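Local coordinates for glutathione transferase lambda1 (Populus trichocarpa, PDB 4PQH), which binds glutathione and probably joins it to electrophilic compounds with release of a halide ion, as in other glutathione transferases, at residues K116-D121 against L155-D160; P162-Q167 against I173-F178; Y192-T195 against K200-A203; E207-K210 against Y214-T217. All blocks are in the same frame, centred on the assembly; numbering follows the deposited sequence.

The four contacts follow one another along the mostly helical part of the chain. Contacts 1 and 2 are both aromatic and lack a hydrogen bond between their segments, but contact 2 is buried, a meeting of two rings, whereas contact 1, some 10 Å away between centres, lies at the surface and sets a lysine chain and a second ring round a phenylalanine; the two touch where Leu155 packs on Phe164. Contacts 3 and 4 are partly buried and share helix 199-208, one using aliphatic groups beside an Asx turn, while contact 4 alone adds a direct hydrogen bond between its segments, and a water. Contacts 2 and 4 meet where Met208 packs on Phe163 and Ala176.

Contact 1: residues K116-D121 against L155-D160; sequences KEFAED and LSKFDD
The backbone of Phe118 on helix 113-137 and that of Lys157, in the loop that follows helix 144-154, stay 8.8 Å apart between their CA atoms, the nearest such pair, so side chains span the gap alone. Phe118 carries most of the contact. Its CG stands anti to the backbone N (chi1 -169°), which carries the ring outward from the helix, and the ring is met by two neighbouring loop residues. Lys157 lays the aliphatic part of its chain over one face: CG sits above the ring centre, 3.8 Å from the centroid and only 9° off the normal, a CH-pi contact. Lys157 CB lies 3.6 Å from Phe118 CZ, while CE, beyond a bend in the chain, passes over the CD1 side; the lysine thus runs across the ring from one rim to the other. Phe158 comes in as the second partner. It turns an edge toward the face of Phe118 in an offset edge-to-face pair, with centroids 5.5 Å apart and planes at 76°. Within this pair of rings, Phe158 CE2 comes nearest, 3.6 Å from Phe118 CD2, and it also touches Phe118 CB. Lys157 CG moreover lies over the rim of the Phe158 ring, so this one methylene touches both aromatics. Leu165 adds to the packing on Phe118, and a salt bridge from Asp160 to Lys115 ties the same loop to the helix nearby. With no hydrogen bond between the two segments, dispersion and weak CH-pi attraction do the work, and a lysine serves here through its methylenes.

Contact 2: residues P162-Q167 against I173-F178; sequences PFFLGQ and IAYAPF
The loop leading into helix 170-190, a central helix of the glutathione transferase C-terminal domain, meets that helix through Phe164 and Tyr175. Their backbones are well separated, 9.9 Å between Phe164 CA and Tyr175 CA. Phe164 CG stands beside the backbone N, anti to the carbonyl carbon (chi1 -74°), which sends the ring toward the helix. The nearest atoms are Phe164 CE2 and Tyr175 CD2, 4.0 Å apart, and the same CE2 comes within 4.1 Å of Tyr175 CB. One corner of the phenylalanine ring therefore rests against the root of the tyrosine. The rings lie obliquely, planes 44° apart and centroids separated by 5.3 Å, while the side chains cross at about a right angle. The loop is a type I beta turn from Phe163 to Gly166, closed by backbone hydrogen bonds in both directions between these two residues. At Gly166 a side-chain carbon would run into the carbonyl O of Leu165. From this glycine the chain reads Gly-X-X-Ser-X-X-Asp, the pattern that marks the start of this helix in the transferase family; its aspartate, Asp172, accepts a hydrogen bond from the backbone N of Phe164 and so holds the turn against the helix. Each ring has a further aromatic neighbour, Trp204 for Phe164 and Phe129, edge-to-face, for Tyr175, whose hydroxyl is hydrogen-bonded to the carbonyl O of Leu122. Further along, helix 170-190 kinks at Pro177, and Phe178 packs edge-to-face with Tyr38 of the glutathione pocket; the side chain of Tyr175 lies about 12 Å from the bound glutathione.

Contact 3: residues Y192-T195 against K200-A203; sequences YDIT and KLAA
Aliphatic packing joins Ile194 and Thr195, in the loop after helix 170-190, to Leu201 and Ala202 in the helix that follows, 199-208, on the outer part of the C-terminal domain. The CA atoms of Thr195 and Ala202 are only 5.1 Å apart. Thr195 CB lies 3.9 Å from Ala202 CB, and its CG2 methyl settles on the same alanine. Next to this pair, the CD2 methyl of Leu201 touches both the backbone and the side chain of Ile194, 3.6 Å from Ile194 O and 4.1 Å from Ile194 CD1, the side chains crossing nearly at right angles. Within the loop, Asp193 makes an Asx turn, its OD1 accepting from Thr195 N at 2.9 Å and from Thr195 OG1 at 2.7 Å, both from one face of the carboxylate. Thr195 OG1 stands between its own backbone N and carbonyl carbon (chi1 67°), which turns the hydroxyl to Asp193 and leaves the methyl for Ala202. An alanine in place of Thr195 removes OG1 and CG2; Asp193 OD1, left with the backbone N alone of these two donors, would probably hold the turn less firmly. Arg198 bonds to the carbonyl O of Ile194, while Glu152 accepts from the backbone N of Lys200 and Leu201 at the start of the helix. Asp193 and Arg198 thus fix the loop by polar bonds, while apolar packing, without a hydrogen bond between the segments, joins it to the helix.

Contact 4: residues E207-K210 against Y214-T217; sequences EMNK and YNQT
Tyr214, Met208 and Asn215 bury the most surface where the end of helix 199-208 meets the short helix 212-215. Two residues of 207-210 border the tyrosine ring. In one of its two conformers Met208 folds back on itself (chi2 -57°, chi3 -53°) and lays its CE methyl over a face, 4.3 Å from the ring centroid, in a CH-pi contact. Met208 O approaches Tyr214 CD2 to 3.4 Å. Asn209 runs alongside the ring, amide and ring nearly coplanar, with OD1 3.7 Å from Tyr214 CE2 at the edge. A water gives a hydrogen bond to Tyr214 OH and a weak one to Asn209 OD1; the hydroxyl is also bonded to Glu180. Asn215 supplies the direct polar link: its ND2 donates to Asn209 O at 2.8 Å, nearly straight at 164°, the acceptor lying in the amide plane although the donor stands well above the plane of the carbonyl. A leucine in place of Asn215 would probably leave Asn209 O without this donor and set the turn freer to move. Within 207-210, Lys210 NZ and Glu207 OE2 form a salt bridge of 2.8 Å. Ile44, touched by Tyr214, and Gln40, bonded to Thr217 OG1, belong to helix 37-48 of the thioredoxin-like domain. This is a tight turn between successive helices, through which the all-helical domain of the glutathione transferase fold brings its last part back against the glutathione-binding domain.

Contact 1: residues K116-D121 against L155-D160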
loop_
_atom_site.group_PDB
_atom_site.type_symbol
_atom_site.label_atom_id
_atom_site.label_comp_id
_atom_site.label_asym_id
_atom_site.label_seq_id
_atom_site.Cartn_x
_atom_site.Cartn_y
_atom_site.Cartn_z
ATOM N N LYS A 116 2.405 10.093 -16.098
ATOM C CA LYS A 116 2.123 10.807 -14.858
ATOM C C LYS A 116 0.649 11.195 -14.775
ATOM O O LYS A 116 0.018 11.022 -13.733
ATOM C CB LYS A 116 3.016 12.045 -14.719
ATOM C CG LYS A 116 4.511 11.731 -14.597
ATOM C CD LYS A 116 5.333 12.991 -14.331
ATOM C CE LYS A 116 4.980 13.609 -12.983
ATOM N NZ LYS A 116 5.632 14.934 -12.777
ATOM N N GLU A 117 0.101 11.699 -15.879
ATOM C CA GLU A 117 -1.307 12.105 -15.925
ATOM C C GLU A 117 -2.239 10.922 -15.693
ATOM O O GLU A 117 -3.214 11.022 -14.950
ATOM C CB GLU A 117 -1.639 12.766 -17.267
ATOM C CG GLU A 117 -3.124 13.037 -17.475
ATOM C CD GLU A 117 -3.441 13.544 -18.868
ATOM O OE1 GLU A 117 -2.509 13.985 -19.571
ATOM O OE2 GLU A 117 -4.623 13.493 -19.264
ATOM N N PHE A 118 -1.939 9.803 -16.336
ATOM C CA PHE A 118 -2.748 8.605 -16.182
ATOM C C PHE A 118 -2.642 8.105 -14.751
ATOM O O PHE A 118 -3.635 7.657 -14.164
ATOM C CB PHE A 118 -2.290 7.527 -17.169
ATOM C CG PHE A 118 -3.223 6.356 -17.269
ATOM C CD1 PHE A 118 -4.516 6.523 -17.734
ATOM C CD2 PHE A 118 -2.796 5.087 -16.926
ATOM C CE1 PHE A 118 -5.371 5.443 -17.832
ATOM C CE2 PHE A 118 -3.648 4.008 -17.019
ATOM C CZ PHE A 118 -4.931 4.183 -17.479
ATOM N N ALA A 119 -1.439 8.200 -14.186
ATOM C CA ALA A 119 -1.204 7.796 -12.804
ATOM C C ALA A 119 -2.099 8.575 -11.858
ATOM O O ALA A 119 -2.658 8.011 -10.920
ATOM C CB ALA A 119 0.263 7.983 -12.425
ATOM N N GLU A 120 -2.237 9.871 -12.099
ATOM C CA GLU A 120 -3.080 10.679 -11.237
ATOM C C GLU A 120 -4.549 10.268 -11.360
ATOM O O GLU A 120 -5.262 10.238 -10.360
ATOM C CB GLU A 120 -2.855 12.170 -11.498
ATOM C CG GLU A 120 -1.434 12.625 -11.161
ATOM C CD GLU A 120 -1.033 12.305 -9.723
ATOM O OE1 GLU A 120 -1.896 12.372 -8.821
ATOM O OE2 GLU A 120 0.150 11.987 -9.491
ATOM N N ASP A 121 -4.990 9.907 -12.564
ATOM C CA ASP A 121 -6.330 9.343 -12.741
ATOM C C ASP A 121 -6.519 8.085 -11.888
ATOM O O ASP A 121 -7.569 7.889 -11.268
ATOM C CB ASP A 121 -6.602 9.003 -14.214
ATOM C CG ASP A 121 -6.736 10.233 -15.091
ATOM O OD1 ASP A 121 -7.055 11.320 -14.563
ATOM O OD2 ASP A 121 -6.536 10.104 -16.318
ATOM N N LEU A 155 -5.273 -1.332 -17.424
ATOM C CA LEU A 155 -4.076 -2.117 -17.720
ATOM C C LEU A 155 -3.778 -2.271 -19.215
ATOM O O LEU A 155 -2.708 -2.750 -19.588
ATOM C CB LEU A 155 -4.171 -3.478 -17.043
ATOM C CG LEU A 155 -3.927 -3.410 -15.532
ATOM C CD1 LEU A 155 -4.412 -4.699 -14.884
ATOM C CD2 LEU A 155 -2.450 -3.155 -15.209
ATOM N N SER A 156 -4.720 -1.848 -20.055
ATOM C CA SER A 156 -4.558 -1.929 -21.503
ATOM C C SER A 156 -4.041 -0.613 -22.092
ATOM O O SER A 156 -3.790 -0.517 -23.294
ATOM C CB SER A 156 -5.890 -2.309 -22.161
ATOM O OG SER A 156 -6.593 -3.273 -21.390
ATOM N N LYS A 157 -3.881 0.398 -21.243
ATOM C CA LYS A 157 -3.463 1.734 -21.687
ATOM C C LYS A 157 -2.019 1.805 -22.191
ATOM O O LYS A 157 -1.746 2.358 -23.264
ATOM C CB LYS A 157 -3.657 2.735 -20.547
ATOM C CG LYS A 157 -3.168 4.138 -20.836
ATOM C CD LYS A 157 -4.086 4.880 -21.768
ATOM C CE LYS A 157 -3.829 6.372 -21.681
ATOM N NZ LYS A 157 -4.725 7.125 -22.590
ATOM N N PHE A 158 -1.095 1.267 -21.405
ATOM C CA PHE A 158 0.321 1.295 -21.763
ATOM C C PHE A 158 0.844 -0.109 -21.990
ATOM O O PHE A 158 0.791 -0.946 -21.099
ATOM C CB PHE A 158 1.141 2.020 -20.690
ATOM C CG PHE A 158 0.809 3.483 -20.572
ATOM C CD1 PHE A 158 1.226 4.380 -21.541
ATOM C CD2 PHE A 158 0.069 3.957 -19.501
ATOM C CE1 PHE A 158 0.909 5.726 -21.443
ATOM C CE2 PHE A 158 -0.245 5.294 -19.399
ATOM C CZ PHE A 158 0.171 6.179 -20.372
ATOM N N ASP A 159 1.363 -0.367 -23.187
ATOM C CA ASP A 159 1.786 -1.719 -23.526
ATOM C C ASP A 159 3.290 -1.930 -23.431
ATOM O O ASP A 159 3.821 -2.854 -24.049
ATOM C CB ASP A 159 1.281 -2.128 -24.913
ATOM C CG ASP A 159 1.725 -1.176 -26.005
ATOM O OD1 ASP A 159 2.598 -0.320 -25.748
ATOM O OD2 ASP A 159 1.199 -1.293 -27.134
ATOM N N ASP A 160 3.980 -1.080 -22.671
ATOM C CA ASP A 160 5.419 -1.264 -22.496
ATOM C C ASP A 160 5.795 -2.023 -21.224
ATOM O O ASP A 160 6.964 -2.053 -20.825
ATOM C CB ASP A 160 6.203 0.053 -22.635
ATOM C CG ASP A 160 5.603 1.203 -21.843
ATOM O OD1 ASP A 160 4.503 1.067 -21.283
ATOM O OD2 ASP A 160 6.241 2.280 -21.816
#

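Contact 2: residues P162-Q167 against I173-F178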
loop_
_atom_site.group_PDB
_atom_site.type_symbol
_atom_site.label_atom_id
_atom_site.label_comp_id
_atom_site.label_asym_id
_atom_site.label_seq_id
_atom_site.Cartn_x
_atom_site.Cartn_y
_atom_site.Cartn_z
ATOM N N PRO A 162 3.669 -4.883 -17.944
ATOM C CA PRO A 162 2.433 -5.500 -17.450
ATOM C C PRO A 162 1.756 -4.711 -16.335
ATOM O O PRO A 162 0.712 -5.135 -15.826
ATOM C CB PRO A 162 2.925 -6.851 -16.926
ATOM C CG PRO A 162 4.306 -6.573 -16.433
ATOM C CD PRO A 162 4.869 -5.508 -17.353
ATOM N N PHE A 163 2.337 -3.576 -15.969
ATOM C CA PHE A 163 1.856 -2.802 -14.823
ATOM C C PHE A 163 1.047 -1.602 -15.282
ATOM O O PHE A 163 0.897 -1.375 -16.474
ATOM C CB PHE A 163 3.050 -2.397 -13.957
ATOM C CG PHE A 163 3.751 -3.573 -13.343
ATOM C CD1 PHE A 163 3.140 -4.325 -12.355
ATOM C CD2 PHE A 163 5.007 -3.951 -13.772
ATOM C CE1 PHE A 163 3.793 -5.415 -11.797
ATOM C CE2 PHE A 163 5.652 -5.031 -13.209
ATOM C CZ PHE A 163 5.045 -5.767 -12.234
ATOM N N PHE A 164 0.467 -0.859 -14.343
ATOM C CA PHE A 164 -0.433 0.230 -14.720
ATOM C C PHE A 164 0.180 1.271 -15.648
ATOM O O PHE A 164 -0.476 1.730 -16.583
ATOM C CB PHE A 164 -1.027 0.924 -13.490
ATOM C CG PHE A 164 -2.089 0.123 -12.790
ATOM C CD1 PHE A 164 -3.334 -0.055 -13.370
ATOM C CD2 PHE A 164 -1.836 -0.443 -11.555
ATOM C CE1 PHE A 164 -4.316 -0.792 -12.721
ATOM C CE2 PHE A 164 -2.816 -1.171 -10.893
ATOM C CZ PHE A 164 -4.055 -1.347 -11.483
ATOM N N LEU A 165 1.440 1.627 -15.404
ATOM C CA LEU A 165 2.127 2.591 -16.259
ATOM C C LEU A 165 3.128 1.895 -17.168
ATOM O O LEU A 165 4.115 2.490 -17.583
ATOM C CB LEU A 165 2.828 3.650 -15.412
ATOM C CG LEU A 165 1.933 4.296 -14.352
ATOM C CD1 LEU A 165 2.748 5.341 -13.623
ATOM C CD2 LEU A 165 0.668 4.897 -14.968
ATOM N N GLY A 166 2.859 0.637 -17.493
ATOM C CA GLY A 166 3.794 -0.169 -18.261
ATOM C C GLY A 166 4.810 -0.781 -17.315
ATOM O O GLY A 166 4.645 -1.900 -16.827
ATOM N N GLN A 167 5.868 -0.038 -17.033
ATOM C CA GLN A 167 6.814 -0.526 -16.047
ATOM C C GLN A 167 6.311 -0.246 -14.626
ATOM O O GLN A 167 5.456 0.628 -14.392
ATOM C CB GLN A 167 8.220 0.025 -16.301
ATOM C CG GLN A 167 8.908 -0.554 -17.561
ATOM C CD GLN A 167 9.228 -2.043 -17.439
ATOM O OE1 GLN A 167 10.135 -2.439 -16.709
ATOM N NE2 GLN A 167 8.489 -2.871 -18.167
ATOM N N ILE A 173 1.898 -0.363 -6.496
ATOM C CA ILE A 173 2.050 -0.443 -5.051
ATOM C C ILE A 173 0.791 0.043 -4.298
ATOM O O ILE A 173 0.378 -0.550 -3.299
ATOM C CB ILE A 173 3.286 0.338 -4.611
ATOM C CG1 ILE A 173 4.538 -0.341 -5.180
ATOM C CG2 ILE A 173 3.363 0.420 -3.101
ATOM C CD1 ILE A 173 5.819 0.448 -4.963
ATOM N N ALA A 174 0.175 1.107 -4.794
ATOM C CA ALA A 174 -1.025 1.645 -4.164
ATOM C C ALA A 174 -2.159 0.615 -4.161
ATOM O O ALA A 174 -2.895 0.484 -3.180
ATOM C CB ALA A 174 -1.455 2.911 -4.868
ATOM N N TYR A 175 -2.307 -0.113 -5.259
ATOM C CA TYR A 175 -3.395 -1.078 -5.398
ATOM C C TYR A 175 -3.120 -2.457 -4.808
ATOM O O TYR A 175 -4.056 -3.150 -4.419
ATOM C CB TYR A 175 -3.813 -1.209 -6.866
ATOM C CG TYR A 175 -4.698 -0.081 -7.331
ATOM C CD1 TYR A 175 -6.068 -0.170 -7.187
ATOM C CD2 TYR A 175 -4.166 1.090 -7.877
ATOM C CE1 TYR A 175 -6.890 0.849 -7.584
ATOM C CE2 TYR A 175 -4.985 2.122 -8.281
ATOM C CZ TYR A 175 -6.353 1.995 -8.131
ATOM O OH TYR A 175 -7.204 3.004 -8.519
ATOM N N ALA A 176 -1.851 -2.866 -4.755
ATOM C CA ALA A 176 -1.512 -4.221 -4.321
ATOM C C ALA A 176 -2.137 -4.678 -2.987
ATOM O O ALA A 176 -2.692 -5.766 -2.930
ATOM C CB ALA A 176 0.008 -4.470 -4.348
ATOM N N PRO A 177 -2.081 -3.851 -1.923
ATOM C CA PRO A 177 -2.675 -4.333 -0.661
ATOM C C PRO A 177 -4.186 -4.527 -0.723
ATOM O O PRO A 177 -4.734 -5.387 -0.034
ATOM C CB PRO A 177 -2.350 -3.202 0.321
ATOM C CG PRO A 177 -1.088 -2.583 -0.249
ATOM C CD PRO A 177 -1.390 -2.566 -1.722
ATOM N N PHE A 178 -4.851 -3.746 -1.557
ATOM C CA PHE A 178 -6.291 -3.845 -1.673
ATOM C C PHE A 178 -6.734 -4.997 -2.559
ATOM O O PHE A 178 -7.643 -5.746 -2.189
ATOM C CB PHE A 178 -6.859 -2.489 -2.059
ATOM C CG PHE A 178 -6.668 -1.477 -0.974
ATOM C CD1 PHE A 178 -7.566 -1.413 0.083
ATOM C CD2 PHE A 178 -5.548 -0.666 -0.951
ATOM C CE1 PHE A 178 -7.371 -0.532 1.111
ATOM C CE2 PHE A 178 -5.349 0.221 0.086
ATOM C CZ PHE A 178 -6.276 0.294 1.118
#

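Contact 3: residues Y192-T195 against K200-A203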
loop_
_atom_site.group_PDB
_atom_site.type_symbol
_atom_site.label_atom_id
_atom_site.label_comp_id
_atom_site.label_asym_id
_atom_site.label_seq_id
_atom_site.Cartn_x
_atom_site.Cartn_y
_atom_site.Cartn_z
ATOM N N TYR A 192 -16.866 -15.324 -6.428
ATOM C CA TYR A 192 -16.564 -14.503 -7.596
ATOM C C TYR A 192 -15.066 -14.470 -7.840
ATOM O O TYR A 192 -14.309 -14.024 -6.988
ATOM C CB TYR A 192 -17.062 -13.074 -7.371
ATOM C CG TYR A 192 -17.006 -12.204 -8.606
ATOM C CD1 TYR A 192 -17.953 -12.342 -9.609
ATOM C CD2 TYR A 192 -16.015 -11.240 -8.768
ATOM C CE1 TYR A 192 -17.916 -11.559 -10.739
ATOM C CE2 TYR A 192 -15.976 -10.441 -9.900
ATOM C CZ TYR A 192 -16.932 -10.607 -10.880
ATOM O OH TYR A 192 -16.908 -9.829 -12.013
ATOM N N ASP A 193 -14.650 -14.945 -9.007
ATOM C CA ASP A 193 -13.241 -14.926 -9.389
ATOM C C ASP A 193 -12.944 -13.699 -10.243
ATOM O O ASP A 193 -13.328 -13.641 -11.412
ATOM C CB ASP A 193 -12.920 -16.201 -10.168
ATOM C CG ASP A 193 -11.492 -16.247 -10.678
ATOM O OD1 ASP A 193 -10.687 -15.332 -10.372
ATOM O OD2 ASP A 193 -11.178 -17.222 -11.396
ATOM N N ILE A 194 -12.234 -12.731 -9.670
ATOM C CA ILE A 194 -11.950 -11.490 -10.377
ATOM C C ILE A 194 -11.135 -11.680 -11.659
ATOM O O ILE A 194 -11.205 -10.838 -12.555
ATOM C CB ILE A 194 -11.235 -10.458 -9.479
ATOM C CG1 ILE A 194 -9.847 -10.953 -9.059
ATOM C CG2 ILE A 194 -12.112 -10.123 -8.280
ATOM C CD1 ILE A 194 -9.071 -9.943 -8.266
ATOM N N THR A 195 -10.382 -12.775 -11.761
ATOM C CA THR A 195 -9.544 -13.004 -12.943
ATOM C C THR A 195 -10.346 -13.518 -14.133
ATOM O O THR A 195 -9.858 -13.492 -15.266
ATOM C CB THR A 195 -8.373 -13.984 -12.680
ATOM O OG1 THR A 195 -8.876 -15.302 -12.424
ATOM C CG2 THR A 195 -7.511 -13.509 -11.521
ATOM N N LYS A 200 -5.591 -9.143 -18.366
ATOM C CA LYS A 200 -4.561 -8.177 -17.994
ATOM C C LYS A 200 -4.422 -8.125 -16.472
ATOM O O LYS A 200 -3.316 -8.021 -15.932
ATOM C CB LYS A 200 -4.890 -6.789 -18.549
ATOM C CG LYS A 200 -4.877 -6.684 -20.068
ATOM C CD LYS A 200 -3.481 -6.488 -20.600
ATOM C CE LYS A 200 -3.488 -6.291 -22.107
ATOM N NZ LYS A 200 -2.104 -6.329 -22.642
ATOM N N LEU A 201 -5.558 -8.174 -15.781
ATOM C CA LEU A 201 -5.567 -8.224 -14.333
ATOM C C LEU A 201 -4.934 -9.508 -13.815
ATOM O O LEU A 201 -4.144 -9.480 -12.872
ATOM C CB LEU A 201 -7.003 -8.118 -13.829
ATOM C CG LEU A 201 -7.181 -8.358 -12.333
ATOM C CD1 LEU A 201 -6.471 -7.286 -11.525
ATOM C CD2 LEU A 201 -8.646 -8.390 -12.008
ATOM N N ALA A 202 -5.289 -10.638 -14.423
ATOM C CA ALA A 202 -4.693 -11.909 -14.022
ATOM C C ALA A 202 -3.167 -11.846 -14.164
ATOM O O ALA A 202 -2.428 -12.280 -13.273
ATOM C CB ALA A 202 -5.275 -13.061 -14.840
ATOM N N ALA A 203 -2.696 -11.273 -15.274
ATOM C CA ALA A 203 -1.264 -11.118 -15.503
ATOM C C ALA A 203 -0.619 -10.168 -14.481
ATOM O O ALA A 203 0.482 -10.422 -13.991
ATOM C CB ALA A 203 -1.005 -10.622 -16.926
#

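Contact 4: residues E207-K210 against Y214-T217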
loop_
_atom_site.group_PDB
_atom_site.type_symbol
_atom_site.label_atom_id
_atom_site.label_comp_id
_atom_site.label_asym_id
_atom_site.label_seq_id
_atom_site.Cartn_x
_atom_site.Cartn_y
_atom_site.Cartn_z
ATOM N N GLU A 207 2.420 -10.980 -11.993
ATOM C CA GLU A 207 3.656 -10.216 -12.002
ATOM C C GLU A 207 3.957 -9.572 -10.647
ATOM O O GLU A 207 5.112 -9.525 -10.219
ATOM C CB GLU A 207 3.618 -9.192 -13.129
ATOM C CG GLU A 207 3.617 -9.850 -14.527
ATOM C CD GLU A 207 4.772 -10.829 -14.725
ATOM O OE1 GLU A 207 5.936 -10.449 -14.450
ATOM O OE2 GLU A 207 4.511 -11.984 -15.137
ATOM N N MET A 208 2.922 -9.085 -9.971
ATOM C CA MET A 208 3.102 -8.546 -8.627
ATOM C C MET A 208 3.637 -9.610 -7.694
ATOM O O MET A 208 4.521 -9.353 -6.874
ATOM C CB MET A 208 1.783 -8.020 -8.076
ATOM C CG MET A 208 1.401 -6.674 -8.631
ATOM S SD MET A 208 2.662 -5.407 -8.350
ATOM C CE MET A 208 2.915 -5.516 -6.576
ATOM N N ASN A 209 3.105 -10.818 -7.825
ATOM C CA ASN A 209 3.519 -11.908 -6.950
ATOM C C ASN A 209 4.955 -12.368 -7.159
ATOM O O ASN A 209 5.476 -13.144 -6.367
ATOM C CB ASN A 209 2.567 -13.093 -7.058
ATOM C CG ASN A 209 1.236 -12.835 -6.381
ATOM O OD1 ASN A 209 1.111 -11.939 -5.547
ATOM N ND2 ASN A 209 0.243 -13.632 -6.726
ATOM N N LYS A 210 5.592 -11.895 -8.229
ATOM C CA LYS A 210 6.996 -12.204 -8.464
ATOM C C LYS A 210 7.903 -11.175 -7.806
ATOM O O LYS A 210 9.124 -11.329 -7.794
ATOM C CB LYS A 210 7.291 -12.237 -9.960
ATOM C CG LYS A 210 6.617 -13.368 -10.687
ATOM C CD LYS A 210 6.766 -13.225 -12.190
ATOM C CE LYS A 210 6.006 -14.323 -12.888
ATOM N NZ LYS A 210 6.099 -14.189 -14.376
ATOM N N TYR A 214 7.482 -6.943 -2.405
ATOM C CA TYR A 214 6.061 -6.919 -2.085
ATOM C C TYR A 214 5.671 -8.155 -1.277
ATOM O O TYR A 214 4.993 -8.045 -0.253
ATOM C CB TYR A 214 5.216 -6.823 -3.357
ATOM C CG TYR A 214 3.806 -7.329 -3.160
ATOM C CD1 TYR A 214 2.920 -6.671 -2.312
ATOM C CD2 TYR A 214 3.362 -8.472 -3.804
ATOM C CE1 TYR A 214 1.635 -7.137 -2.126
ATOM C CE2 TYR A 214 2.075 -8.943 -3.624
ATOM C CZ TYR A 214 1.222 -8.271 -2.782
ATOM O OH TYR A 214 -0.058 -8.742 -2.583
ATOM N N ASN A 215 6.100 -9.329 -1.729
ATOM C CA ASN A 215 5.802 -10.569 -1.011
ATOM C C ASN A 215 6.211 -10.531 0.455
ATOM O O ASN A 215 5.531 -11.097 1.320
ATOM C CB ASN A 215 6.482 -11.760 -1.682
ATOM C CG ASN A 215 5.944 -12.031 -3.067
ATOM O OD1 ASN A 215 4.777 -11.758 -3.357
ATOM N ND2 ASN A 215 6.794 -12.571 -3.934
ATOM N N GLN A 216 7.322 -9.859 0.736
ATOM C CA GLN A 216 7.819 -9.770 2.101
ATOM C C GLN A 216 6.920 -8.961 3.023
ATOM O O GLN A 216 7.041 -9.065 4.239
ATOM C CB GLN A 216 9.232 -9.201 2.113
ATOM C CG GLN A 216 10.275 -10.187 1.647
ATOM C CD GLN A 216 11.526 -9.493 1.190
ATOM O OE1 GLN A 216 11.609 -8.266 1.222
ATOM N NE2 GLN A 216 12.510 -10.269 0.747
ATOM N N THR A 217 6.024 -8.156 2.458
ATOM C CA THR A 217 5.113 -7.368 3.293
ATOM C C THR A 217 3.892 -8.189 3.654
ATOM O O THR A 217 2.987 -7.711 4.343
ATOM C CB THR A 217 4.657 -6.059 2.629
ATOM O OG1 THR A 217 3.838 -6.351 1.488
ATOM C CG2 THR A 217 5.850 -5.238 2.210
HETATM O O HOH W 1 -1.617 -9.837 -5.148
#